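Side-chain contact in thymine dioxygenase (Neurospora crassa, PDB 5C3Q), which probably oxidises thymine as a 2-oxoglutarate-dependent dioxygenase, with 2-oxoglutarate and thymine bound beside a metal within a double-stranded beta-helix fold: residues 159-162 against 163-167. Residues are numbered along the deposited sequence; the frame is centred on the assembly and turned at random.
Sequences KALH and IEVMR
His-162 and Met-166, one turn apart in helix 147-173, meet obliquely on its buried side. Met-166 CG meets the NE2-CD2 side of the imidazole, 3.6 Å from NE2 of His-162, while SD lies 4.8 Å from the ring centroid, a sulfur-aromatic contact 65° off the ring normal. With CG of His-162 anti to the backbone N (chi1 178°), the ring starts beside the carbonyl carbon, and from there its CD2-NE2 side comes up to Met-166 CG. The backbone bond from Met-166 N to His-162 O, 3.0 Å and nearly straight at 167°, ties the same two residues. On the same inward side, Leu-161 CD1 touches Val-165 CG2 at 4.2 Å, and Val-165 CG2 also sits 3.3 Å from Leu-161 O, whose carbonyl accepts Val-165 N. Ile-222 lies against both His-162 and Val-165, and Leu-224 against Leu-161, so this ridge seats the helix on strand 222-227 of the major sheet, with Val-184 also touching His-162.

The outer side is looser. Ala-160 is exposed, and the bond from Glu-164 N to its carbonyl oxygen is longer, 3.2 Å, and more bent. Ile-163 lays CG1 and CD1 along Lys-159 O, CG1 at 3.6 Å. The Glu-164 chain folds at chi2 and sends its carboxylate away toward Arg-167, where Ile-163 CG2 lies over the rim of one guanidinium face. An alanine in place of His-162 would probably leave Met-166 CG and SD without their neighbour and open a gap against Ile-222 and Val-184. The chemistry thus divides by side: the sulfur-aromatic pair fixes its two side chains against each other while apolar groups meet the sheet; outside, Glu-164 OE1 is a long, probably weak partner for Arg-167 NH1 at 3.7 Å, and Asp-181 also holds the guanidinium.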
ATOM      1  N   LYS A 159      11.238   4.526   3.361  1.00 24.30           N
ATOM      2  CA  LYS A 159      12.208   3.428   3.369  1.00 24.90           C
ATOM      3  C   LYS A 159      12.738   3.194   4.786  1.00 24.66           C
ATOM      4  O   LYS A 159      12.869   2.052   5.227  1.00 23.98           O
ATOM      5  CB  LYS A 159      13.361   3.747   2.405  1.00 26.37           C
ATOM      6  CG  LYS A 159      14.601   2.873   2.517  1.00 27.67           C
ATOM      7  CD  LYS A 159      15.686   3.399   1.585  1.00 28.89           C
ATOM      8  CE  LYS A 159      17.036   2.773   1.864  1.00 30.24           C
ATOM      9  NZ  LYS A 159      18.102   3.405   1.033  1.00 31.23           N
ATOM     10  N   ALA A 160      13.032   4.283   5.491  1.00 24.92           N
ATOM     11  CA  ALA A 160      13.483   4.206   6.884  1.00 25.32           C
ATOM     12  C   ALA A 160      12.386   3.656   7.805  1.00 24.83           C
ATOM     13  O   ALA A 160      12.665   2.847   8.683  1.00 25.45           O
ATOM     14  CB  ALA A 160      13.956   5.568   7.368  1.00 25.76           C
ATOM     15  N   LEU A 161      11.141   4.085   7.598  1.00 24.02           N
ATOM     16  CA  LEU A 161      10.015   3.574   8.395  1.00 23.35           C
ATOM     17  C   LEU A 161       9.774   2.079   8.167  1.00 22.37           C
ATOM     18  O   LEU A 161       9.454   1.346   9.103  1.00 22.64           O
ATOM     19  CB  LEU A 161       8.738   4.366   8.098  1.00 23.40           C
ATOM     20  CG  LEU A 161       7.496   4.019   8.923  1.00 23.36           C
ATOM     21  CD1 LEU A 161       7.772   4.094  10.418  1.00 23.83           C
ATOM     22  CD2 LEU A 161       6.344   4.942   8.553  1.00 23.35           C
ATOM     23  N   HIS A 162       9.922   1.628   6.925  1.00 21.59           N
ATOM     24  CA  HIS A 162       9.837   0.200   6.608  1.00 20.78           C
ATOM     25  C   HIS A 162      10.795  -0.606   7.482  1.00 20.93           C
ATOM     26  O   HIS A 162      10.401  -1.597   8.105  1.00 19.96           O
ATOM     27  CB  HIS A 162      10.163  -0.041   5.133  1.00 20.36           C
ATOM     28  CG  HIS A 162      10.135  -1.484   4.728  1.00 19.90           C
ATOM     29  ND1 HIS A 162      10.972  -2.000   3.764  1.00 19.96           N
ATOM     30  CD2 HIS A 162       9.368  -2.517   5.150  1.00 19.79           C
ATOM     31  CE1 HIS A 162      10.725  -3.288   3.612  1.00 20.11           C
ATOM     32  NE2 HIS A 162       9.754  -3.627   4.439  1.00 19.85           N
ATOM     33  N   ILE A 163      12.050  -0.173   7.516  1.00 21.52           N
ATOM     34  CA  ILE A 163      13.075  -0.853   8.304  1.00 22.66           C
ATOM     35  C   ILE A 163      12.655  -0.933   9.774  1.00 22.62           C
ATOM     36  O   ILE A 163      12.806  -1.979  10.398  1.00 22.53           O
ATOM     37  CB  ILE A 163      14.453  -0.166   8.141  1.00 23.66           C
ATOM     38  CG1 ILE A 163      14.996  -0.429   6.731  1.00 24.00           C
ATOM     39  CG2 ILE A 163      15.460  -0.672   9.174  1.00 24.37           C
ATOM     40  CD1 ILE A 163      16.102   0.515   6.299  1.00 24.88           C
ATOM     41  N   GLU A 164      12.096   0.153  10.307  1.00 23.06           N
ATOM     42  CA  GLU A 164      11.703   0.200  11.721  1.00 23.98           C
ATOM     43  C   GLU A 164      10.485  -0.671  12.024  1.00 22.40           C
ATOM     44  O   GLU A 164      10.430  -1.305  13.072  1.00 21.99           O
ATOM     45  CB  GLU A 164      11.440   1.645  12.178  1.00 25.65           C
ATOM     46  CG  GLU A 164      12.634   2.592  12.058  1.00 28.10           C
ATOM     47  CD  GLU A 164      13.718   2.375  13.106  1.00 30.91           C
ATOM     48  OE1 GLU A 164      13.729   1.323  13.791  1.00 33.14           O
ATOM     49  OE2 GLU A 164      14.586   3.272  13.241  1.00 34.69           O
ATOM     50  N   VAL A 165       9.510  -0.703  11.116  1.00 21.45           N
ATOM     51  CA  VAL A 165       8.340  -1.566  11.292  1.00 21.04           C
ATOM     52  C   VAL A 165       8.747  -3.041  11.284  1.00 20.64           C
ATOM     53  O   VAL A 165       8.249  -3.821  12.089  1.00 20.62           O
ATOM     54  CB  VAL A 165       7.239  -1.308  10.235  1.00 20.72           C
ATOM     55  CG1 VAL A 165       6.127  -2.347  10.345  1.00 20.69           C
ATOM     56  CG2 VAL A 165       6.650   0.082  10.409  1.00 21.05           C
ATOM     57  N   MET A 166       9.658  -3.419  10.390  1.00 20.65           N
ATOM     58  CA  MET A 166      10.158  -4.797  10.357  1.00 20.64           C
ATOM     59  C   MET A 166      10.922  -5.132  11.641  1.00 21.15           C
ATOM     60  O   MET A 166      10.816  -6.249  12.151  1.00 20.80           O
ATOM     61  CB  MET A 166      11.036  -5.048   9.128  1.00 20.82           C
ATOM     62  CG  MET A 166      10.315  -4.939   7.786  1.00 20.76           C
ATOM     63  SD  MET A 166       8.714  -5.770   7.652  1.00 20.80           S
ATOM     64  CE  MET A 166       9.181  -7.495   7.726  1.00 21.29           C
ATOM     65  N   ARG A 167      11.666  -4.160  12.175  1.00 21.50           N
ATOM     66  CA  ARG A 167      12.325  -4.336  13.474  1.00 22.11           C
ATOM     67  C   ARG A 167      11.305  -4.586  14.585  1.00 21.53           C
ATOM     68  O   ARG A 167      11.525  -5.439  15.436  1.00 22.19           O
ATOM     69  CB  ARG A 167      13.206  -3.133  13.824  1.00 22.99           C
ATOM     70  CG  ARG A 167      14.511  -3.112  13.059  1.00 23.92           C
ATOM     71  CD  ARG A 167      15.313  -1.847  13.311  1.00 24.92           C
ATOM     72  NE  ARG A 167      16.503  -1.827  12.468  1.00 25.78           N
ATOM     73  CZ  ARG A 167      17.353  -0.808  12.366  1.00 27.01           C
ATOM     74  NH1 ARG A 167      17.164   0.310  13.057  1.00 27.11           N
ATOM     75  NH2 ARG A 167      18.405  -0.910  11.561  1.00 27.91           N
TER